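Local coordinates for protein DNA ligase (Aquifex aeolicus, PDB 3QWU) that binds adenosine and calcium and, as a putative ATP-dependent DNA ligase, probably joins nucleic acid strands through an adenylated intermediate, at residues K245-L250 and D287-A292; E294-E299 and N354-L359; E314-L319 and R335-E340. One frame throughout, in Å; residues are numbered along the deposited sequence.

Contact 1 (K245-L250 and D287-A292)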
# COMPACT_ATOMS: atom_id res chain seq x y z
N LYS A 245 -12.87 0.22 -3.50
CA LYS A 245 -13.17 -0.83 -4.49
C LYS A 245 -12.00 -1.05 -5.44
O LYS A 245 -11.88 -2.08 -6.11
CB LYS A 245 -14.44 -0.47 -5.25
CG LYS A 245 -15.67 -0.60 -4.36
CD LYS A 245 -16.93 -0.02 -4.98
CE LYS A 245 -18.19 -0.29 -4.16
NZ LYS A 245 -19.40 0.13 -4.93
N ASN A 246 -11.08 -0.09 -5.36
CA ASN A 246 -10.01 0.15 -6.29
C ASN A 246 -8.72 -0.31 -5.73
O ASN A 246 -7.69 -0.10 -6.34
CB ASN A 246 -9.91 1.68 -6.45
CG ASN A 246 -9.71 2.09 -7.85
OD1 ASN A 246 -10.33 3.08 -8.28
ND2 ASN A 246 -8.89 1.33 -8.61
N MET A 247 -8.76 -0.92 -4.55
CA MET A 247 -7.54 -1.18 -3.76
C MET A 247 -6.53 -2.14 -4.34
O MET A 247 -5.42 -2.17 -3.86
CB MET A 247 -7.86 -1.67 -2.35
CG MET A 247 -7.77 -0.62 -1.32
SD MET A 247 -8.14 -1.27 0.31
CE MET A 247 -8.75 0.28 1.04
N LEU A 248 -6.91 -2.98 -5.30
CA LEU A 248 -5.95 -3.95 -5.80
C LEU A 248 -5.07 -3.27 -6.86
O LEU A 248 -3.93 -3.64 -7.06
CB LEU A 248 -6.66 -5.22 -6.31
CG LEU A 248 -7.49 -5.99 -5.26
CD1 LEU A 248 -8.15 -7.23 -5.87
CD2 LEU A 248 -6.66 -6.40 -4.05
N GLN A 249 -5.60 -2.19 -7.44
CA GLN A 249 -4.87 -1.37 -8.40
C GLN A 249 -4.11 -0.20 -7.72
O GLN A 249 -4.16 0.92 -8.22
CB GLN A 249 -5.87 -0.77 -9.44
CG GLN A 249 -7.18 -1.56 -9.72
CD GLN A 249 -6.97 -2.94 -10.39
OE1 GLN A 249 -7.22 -3.99 -9.78
NE2 GLN A 249 -6.55 -2.94 -11.66
N LEU A 250 -3.40 -0.44 -6.62
CA LEU A 250 -2.77 0.64 -5.83
C LEU A 250 -1.30 0.86 -6.10
O LEU A 250 -0.50 -0.03 -5.88
CB LEU A 250 -2.85 0.35 -4.33
CG LEU A 250 -4.14 0.58 -3.55
CD1 LEU A 250 -3.89 0.15 -2.08
CD2 LEU A 250 -4.68 2.01 -3.65
N ASP A 287 -15.10 1.72 6.25
CA ASP A 287 -16.44 1.81 5.64
C ASP A 287 -16.47 1.69 4.13
O ASP A 287 -17.43 1.17 3.58
CB ASP A 287 -17.16 3.05 6.06
CG ASP A 287 -17.48 3.04 7.49
OD1 ASP A 287 -17.63 1.93 8.07
OD2 ASP A 287 -17.55 4.15 8.04
N GLY A 288 -15.42 2.10 3.43
CA GLY A 288 -15.39 1.90 1.98
C GLY A 288 -15.34 0.44 1.61
O GLY A 288 -15.99 0.00 0.70
N LEU A 289 -14.59 -0.33 2.36
CA LEU A 289 -14.43 -1.75 2.12
C LEU A 289 -15.69 -2.48 2.57
O LEU A 289 -16.12 -3.38 1.89
CB LEU A 289 -13.15 -2.28 2.84
CG LEU A 289 -12.00 -2.93 2.08
CD1 LEU A 289 -11.97 -2.69 0.54
CD2 LEU A 289 -10.67 -2.58 2.68
N PHE A 290 -16.28 -2.08 3.70
CA PHE A 290 -17.54 -2.70 4.19
C PHE A 290 -18.63 -2.56 3.16
O PHE A 290 -19.36 -3.48 2.90
CB PHE A 290 -18.04 -2.04 5.48
CG PHE A 290 -18.67 -2.97 6.40
CD1 PHE A 290 -17.90 -3.72 7.28
CD2 PHE A 290 -20.04 -3.15 6.40
CE1 PHE A 290 -18.48 -4.68 8.15
CE2 PHE A 290 -20.66 -4.08 7.28
CZ PHE A 290 -19.87 -4.84 8.16
N GLN A 291 -18.73 -1.37 2.56
CA GLN A 291 -19.68 -1.18 1.48
C GLN A 291 -19.39 -2.00 0.27
O GLN A 291 -20.32 -2.34 -0.45
CB GLN A 291 -19.66 0.26 1.02
CG GLN A 291 -20.33 1.24 1.93
CD GLN A 291 -19.97 2.67 1.54
OE1 GLN A 291 -19.93 3.54 2.39
NE2 GLN A 291 -19.73 2.90 0.24
N ALA A 292 -18.13 -2.23 -0.06
CA ALA A 292 -17.85 -3.08 -1.19
C ALA A 292 -18.23 -4.56 -0.87
O ALA A 292 -18.70 -5.26 -1.78
CB ALA A 292 -16.42 -2.97 -1.65
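Met247 and Leu289 meet through the thioether of one and the methyl fork of the other. SD lies 3.7 Å from Leu289 CD2 and 4.1 Å from Leu289 CD1, and the methionine methyl CE adds a contact of 3.8 Å with Leu289 CD2. The two side chains cross at about a right angle. A helical turn further along, Lys245 runs over the methyl of Ala292, with CG 3.7 Å and CE 4.1 Å from Ala292 CB. Its chain is extended beyond CG, and these two alternate methylenes face the alanine while the ammonium is carried past it. The contact fastens the loop that follows helix 233-242, the helix bearing the calcium ligand Asp239, against the long helix 276-299 of the C-terminal region. In the loop, Gln249 N bonds back to Asn246 O at 3.2 Å, closing a turn that includes Met247. Beyond the methylenes, Lys245 NZ donates to the carbonyl oxygen of Tyr303 and, weakly, to Gln295 OE1. Met355 of helix 353-363 packs on both Met247 and Leu289, while Thr256 and Ile259 of the second subunit cover Met247 and Leu289 respectively.

Contact 2 (E294-E299 and N354-L359)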
# COMPACT_ATOMS: atom_id res chain seq x y z
N GLU A 294 -20.77 -5.39 1.35
CA GLU A 294 -22.26 -5.38 1.26
C GLU A 294 -22.70 -5.46 -0.22
O GLU A 294 -23.65 -6.18 -0.52
CB GLU A 294 -22.90 -4.15 1.93
CG GLU A 294 -22.97 -4.25 3.49
CD GLU A 294 -23.10 -2.87 4.16
OE1 GLU A 294 -22.89 -1.86 3.48
OE2 GLU A 294 -23.40 -2.79 5.35
N GLN A 295 -22.04 -4.72 -1.12
CA GLN A 295 -22.45 -4.70 -2.50
C GLN A 295 -22.20 -6.09 -3.13
O GLN A 295 -23.07 -6.62 -3.84
CB GLN A 295 -21.75 -3.61 -3.28
CG GLN A 295 -22.21 -3.43 -4.72
CD GLN A 295 -21.31 -2.53 -5.59
OE1 GLN A 295 -20.07 -2.71 -5.67
NE2 GLN A 295 -21.93 -1.57 -6.27
N PHE A 296 -21.05 -6.69 -2.80
CA PHE A 296 -20.75 -8.05 -3.22
C PHE A 296 -21.78 -9.06 -2.76
O PHE A 296 -22.18 -9.94 -3.54
CB PHE A 296 -19.38 -8.53 -2.74
CG PHE A 296 -19.08 -9.92 -3.20
CD1 PHE A 296 -19.14 -10.99 -2.34
CD2 PHE A 296 -18.85 -10.17 -4.55
CE1 PHE A 296 -18.90 -12.29 -2.79
CE2 PHE A 296 -18.62 -11.45 -5.00
CZ PHE A 296 -18.63 -12.52 -4.11
N GLU A 297 -22.20 -8.98 -1.49
CA GLU A 297 -23.21 -9.90 -0.98
C GLU A 297 -24.57 -9.71 -1.65
O GLU A 297 -25.28 -10.68 -1.89
CB GLU A 297 -23.38 -9.80 0.54
CG GLU A 297 -22.22 -10.34 1.30
CD GLU A 297 -22.07 -11.85 1.20
OE1 GLU A 297 -22.98 -12.59 1.65
OE2 GLU A 297 -21.03 -12.30 0.69
N LYS A 298 -24.94 -8.48 -1.94
CA LYS A 298 -26.21 -8.18 -2.60
C LYS A 298 -26.19 -8.55 -4.09
O LYS A 298 -27.00 -9.31 -4.53
CB LYS A 298 -26.59 -6.70 -2.43
CG LYS A 298 -28.10 -6.40 -2.47
CD LYS A 298 -28.79 -6.75 -1.13
CE LYS A 298 -29.44 -8.16 -1.11
NZ LYS A 298 -29.20 -8.90 0.20
N GLU A 299 -25.25 -8.00 -4.84
CA GLU A 299 -25.29 -8.06 -6.30
C GLU A 299 -24.26 -8.99 -6.87
O GLU A 299 -24.18 -9.09 -8.08
CB GLU A 299 -25.02 -6.71 -6.94
CG GLU A 299 -25.27 -5.48 -6.11
CD GLU A 299 -26.60 -4.83 -6.35
OE1 GLU A 299 -27.48 -5.45 -6.99
OE2 GLU A 299 -26.74 -3.67 -5.89
N ASN A 354 -10.96 -8.14 -9.96
CA ASN A 354 -10.03 -8.69 -8.99
C ASN A 354 -10.53 -8.51 -7.57
O ASN A 354 -10.47 -9.43 -6.79
CB ASN A 354 -8.60 -8.16 -9.22
CG ASN A 354 -7.96 -8.77 -10.52
OD1 ASN A 354 -7.07 -8.17 -11.15
ND2 ASN A 354 -8.47 -9.93 -10.94
N MET A 355 -11.10 -7.37 -7.26
CA MET A 355 -11.72 -7.21 -5.96
C MET A 355 -12.88 -8.15 -5.85
O MET A 355 -13.06 -8.78 -4.79
CB MET A 355 -12.24 -5.78 -5.76
CG MET A 355 -12.73 -5.51 -4.37
SD MET A 355 -11.43 -5.85 -3.13
CE MET A 355 -10.74 -4.19 -3.00
N THR A 356 -13.65 -8.25 -6.94
CA THR A 356 -14.80 -9.14 -7.02
C THR A 356 -14.40 -10.57 -6.72
O THR A 356 -14.97 -11.19 -5.79
CB THR A 356 -15.55 -9.01 -8.39
OG1 THR A 356 -16.19 -7.72 -8.44
CG2 THR A 356 -16.64 -10.14 -8.55
N GLY A 357 -13.41 -11.09 -7.45
CA GLY A 357 -12.87 -12.47 -7.20
C GLY A 357 -12.23 -12.64 -5.80
O GLY A 357 -12.36 -13.66 -5.16
N LEU A 358 -11.55 -11.62 -5.29
CA LEU A 358 -10.90 -11.75 -3.99
C LEU A 358 -11.96 -11.85 -2.89
O LEU A 358 -11.91 -12.72 -2.04
CB LEU A 358 -9.98 -10.57 -3.76
CG LEU A 358 -9.25 -10.50 -2.37
CD1 LEU A 358 -8.42 -11.75 -2.20
CD2 LEU A 358 -8.37 -9.23 -2.36
N LEU A 359 -12.92 -10.95 -2.90
CA LEU A 359 -13.94 -10.96 -1.85
C LEU A 359 -14.76 -12.26 -1.89
O LEU A 359 -15.06 -12.84 -0.84
CB LEU A 359 -14.81 -9.70 -1.94
CG LEU A 359 -14.22 -8.29 -1.69
CD1 LEU A 359 -15.33 -7.22 -1.74
CD2 LEU A 359 -13.51 -8.16 -0.37
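Phe296 packs against Thr356 and Leu359 in a helix-helix contact between the C-terminal end of helix 276-299 and helix 353-363, which follows directly on strand 343-352. Both helices belong to the C-terminal region of this ligase, and the chain between them forms the three strands of its antiparallel sheet and helix 313-325. Between residues 294-299 and 354-359 the nearest CA atoms are those of Phe296 and Thr356, 7.1 Å apart, a spacing short enough for one aromatic side chain to bridge the gap. Phe296 carries CG anti to the backbone N (chi1 -179°), which directs the ring across to the other helix. One face of the ring lies over Leu359 CB, and CE1 comes within 4.2 Å of the Leu359 carbonyl carbon, so the ring rests on the backbone of the partner helix as much as on its side chains. Nearer the root, Phe296 CB is 4.4 Å from Leu359 CD1. Leu363, one turn further on, also touches the phenylalanine, and Thr356, Leu359 and Leu363 thus present a single strip of helix 353-363 to it.

The surroundings close the packing from several directions. Ile293 of helix 276-299 and Leu260 of the second subunit both lie against Leu359, which is buried, whereas Phe296 remains partly exposed. The hydroxyl of Thr356 is engaged away from the ring: it hydrogen-bonds to Phe352 O, at the end of the preceding strand 343-352, and to Val302 N in the loop after helix 276-299, tying that loop to the partner helix. What Thr356 offers the phenylalanine instead is its methyl, with CG2 4.3 Å from Phe296 CE2, and its carbonyl oxygen, which lies obliquely to the ring at 3.7 Å from that same CE2.

Contact 3 (E314-L319 and R335-E340)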
# COMPACT_ATOMS: atom_id res chain seq x y z
N GLU A 314 -23.25 8.54 -31.08
CA GLU A 314 -21.95 8.00 -31.47
C GLU A 314 -20.87 8.31 -30.39
O GLU A 314 -19.99 7.50 -30.13
CB GLU A 314 -21.53 8.52 -32.86
CG GLU A 314 -20.92 9.96 -32.86
CD GLU A 314 -21.02 10.68 -34.22
OE1 GLU A 314 -22.16 11.02 -34.61
OE2 GLU A 314 -19.97 10.93 -34.88
N ASN A 315 -20.97 9.48 -29.76
CA ASN A 315 -20.04 9.91 -28.72
C ASN A 315 -20.10 9.13 -27.40
O ASN A 315 -19.07 8.96 -26.74
CB ASN A 315 -20.21 11.41 -28.43
CG ASN A 315 -19.73 12.25 -29.56
OD1 ASN A 315 -18.91 11.79 -30.35
ND2 ASN A 315 -20.22 13.49 -29.65
N ALA A 316 -21.29 8.65 -27.05
CA ALA A 316 -21.43 7.82 -25.87
C ALA A 316 -20.85 6.49 -26.16
O ALA A 316 -20.16 5.94 -25.30
CB ALA A 316 -22.85 7.70 -25.46
N ILE A 317 -21.08 5.96 -27.36
CA ILE A 317 -20.50 4.68 -27.76
C ILE A 317 -18.98 4.82 -27.80
O ILE A 317 -18.29 3.97 -27.26
CB ILE A 317 -21.03 4.15 -29.13
CG1 ILE A 317 -22.48 3.65 -28.99
CG2 ILE A 317 -20.13 3.00 -29.71
CD1 ILE A 317 -22.64 2.25 -28.35
N ALA A 318 -18.48 5.91 -28.39
CA ALA A 318 -17.04 6.16 -28.43
C ALA A 318 -16.45 6.25 -27.03
O ALA A 318 -15.30 5.78 -26.79
CB ALA A 318 -16.73 7.42 -29.23
N LEU A 319 -17.20 6.82 -26.08
CA LEU A 319 -16.71 6.89 -24.71
C LEU A 319 -16.57 5.50 -24.08
O LEU A 319 -15.54 5.23 -23.49
CB LEU A 319 -17.57 7.80 -23.81
CG LEU A 319 -17.06 7.67 -22.36
CD1 LEU A 319 -15.81 8.56 -22.14
CD2 LEU A 319 -18.12 7.96 -21.36
N ARG A 335 -25.19 -0.12 -18.94
CA ARG A 335 -26.54 -0.46 -18.44
C ARG A 335 -27.61 0.17 -19.32
O ARG A 335 -28.46 -0.54 -19.84
CB ARG A 335 -26.76 0.01 -17.01
CG ARG A 335 -25.67 -0.35 -16.04
CD ARG A 335 -25.80 0.48 -14.75
NE ARG A 335 -26.95 0.10 -13.93
CZ ARG A 335 -26.97 -0.87 -13.02
NH1 ARG A 335 -25.89 -1.62 -12.76
NH2 ARG A 335 -28.10 -1.10 -12.36
N ARG A 336 -27.55 1.48 -19.51
CA ARG A 336 -28.59 2.25 -20.23
C ARG A 336 -27.99 3.24 -21.25
O ARG A 336 -27.05 3.98 -20.93
CB ARG A 336 -29.44 3.06 -19.23
CG ARG A 336 -30.72 2.42 -18.75
CD ARG A 336 -31.54 3.36 -17.83
NE ARG A 336 -32.06 4.52 -18.56
CZ ARG A 336 -31.82 5.81 -18.27
NH1 ARG A 336 -31.06 6.17 -17.23
NH2 ARG A 336 -32.38 6.76 -19.03
N LEU A 337 -28.53 3.23 -22.47
CA LEU A 337 -28.28 4.26 -23.47
C LEU A 337 -29.61 4.63 -24.13
O LEU A 337 -30.11 3.92 -24.99
CB LEU A 337 -27.25 3.81 -24.50
CG LEU A 337 -26.69 4.88 -25.48
CD1 LEU A 337 -26.19 6.21 -24.81
CD2 LEU A 337 -25.58 4.27 -26.31
N GLU A 338 -30.16 5.75 -23.70
CA GLU A 338 -31.53 6.14 -23.99
C GLU A 338 -31.65 7.65 -24.30
O GLU A 338 -31.09 8.48 -23.58
CB GLU A 338 -32.36 5.90 -22.73
CG GLU A 338 -33.21 4.67 -22.65
CD GLU A 338 -34.26 4.86 -21.55
OE1 GLU A 338 -33.90 5.28 -20.42
OE2 GLU A 338 -35.46 4.63 -21.84
N LYS A 339 -32.40 8.01 -25.33
CA LYS A 339 -32.80 9.40 -25.47
C LYS A 339 -33.43 9.92 -24.18
O LYS A 339 -34.14 9.20 -23.49
CB LYS A 339 -33.79 9.59 -26.61
CG LYS A 339 -33.81 11.01 -27.13
CD LYS A 339 -32.65 11.25 -28.07
CE LYS A 339 -32.64 12.68 -28.57
NZ LYS A 339 -32.24 13.57 -27.47
N GLU A 340 -33.13 11.16 -23.84
CA GLU A 340 -33.63 11.79 -22.63
C GLU A 340 -33.56 13.28 -22.93
O GLU A 340 -32.47 13.86 -23.00
CB GLU A 340 -32.75 11.40 -21.44
CG GLU A 340 -33.22 11.89 -20.07
CD GLU A 340 -32.12 11.78 -19.00
OE1 GLU A 340 -31.42 12.81 -18.78
OE2 GLU A 340 -31.95 10.68 -18.41
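Leu337 faces helix 313-325 from strand 330-340 and divides its two methyls between neighbouring residues of the helix. CD1 sits 3.7 Å from Ala316 CB, whose bond from the backbone points toward the strand. CD2 meets Ile317 instead, 4.1 Å from Ile317 CD1 and as far from CG1 of that residue. The isoleucine comes from the flank: its side chain leaves the helix to one side, and its end folds back to cross the leucine at about a right angle. Leu337 reaches this position with CG turned anti to its backbone N (chi1 -170°), and Leu346 of the adjacent strand and Phe310, which packs on Ala316, extend the apolar layer.

The helix links strand 303-310 to strand 330-340, and strand 343-352 lies between these two parallel strands, making a split beta-alpha-beta crossover. The helix covers one face of the resulting sheet. Before Leu337, Arg335 and Arg336 both face Glu347 in a classic beta bulge.

Arg336 and Glu338, on either side of Leu337 in sequence, point from the strand to its other face. There Arg336 approaches Glu338 side-on, with NE and NH2 both directed at OE1; the NE bond is 2.7 Å with an N-H...O angle of 137°. Glu338 OE1 lies close to the guanidinium plane, but both nitrogens reach it on the anti side, NE 33° out of the carboxylate plane and NH2 less far from it. A long ion pair joins Arg336 NH2 to Glu340 OE2, whereas Arg336 NH1 pairs with Glu347 and Glu340 with Arg345. With no hydrogen bond between residues 314-319 and 335-340, their contact rests on aliphatic packing, and the charged pairings on the other face probably fix the strand rather than hold the helix.

Overall arrangement
Contact 1 is the most buried of the three; contacts 2 and 3 are each partly buried. Contacts 1 and 2 are neighbours, with centres about 10 Å apart, and share helix 276-299: one brings a loop to it and the other a second helix. Leu248 packs on Asn354 and Leu358, and Lys245 NZ makes a weak hydrogen bond to Gln295 OE1, so the two join directly; both also touch the second subunit. Contact 3 is nested in the chain loop that contact 2 closes, and neither of its segments touches the second subunit. The buried loop-to-helix contact 1 uses a thioether and lysine methylenes, the helix-to-helix contact 2 an aromatic ring laid on backbone, and the helix-to-sheet contact 3 aliphatic branches alone.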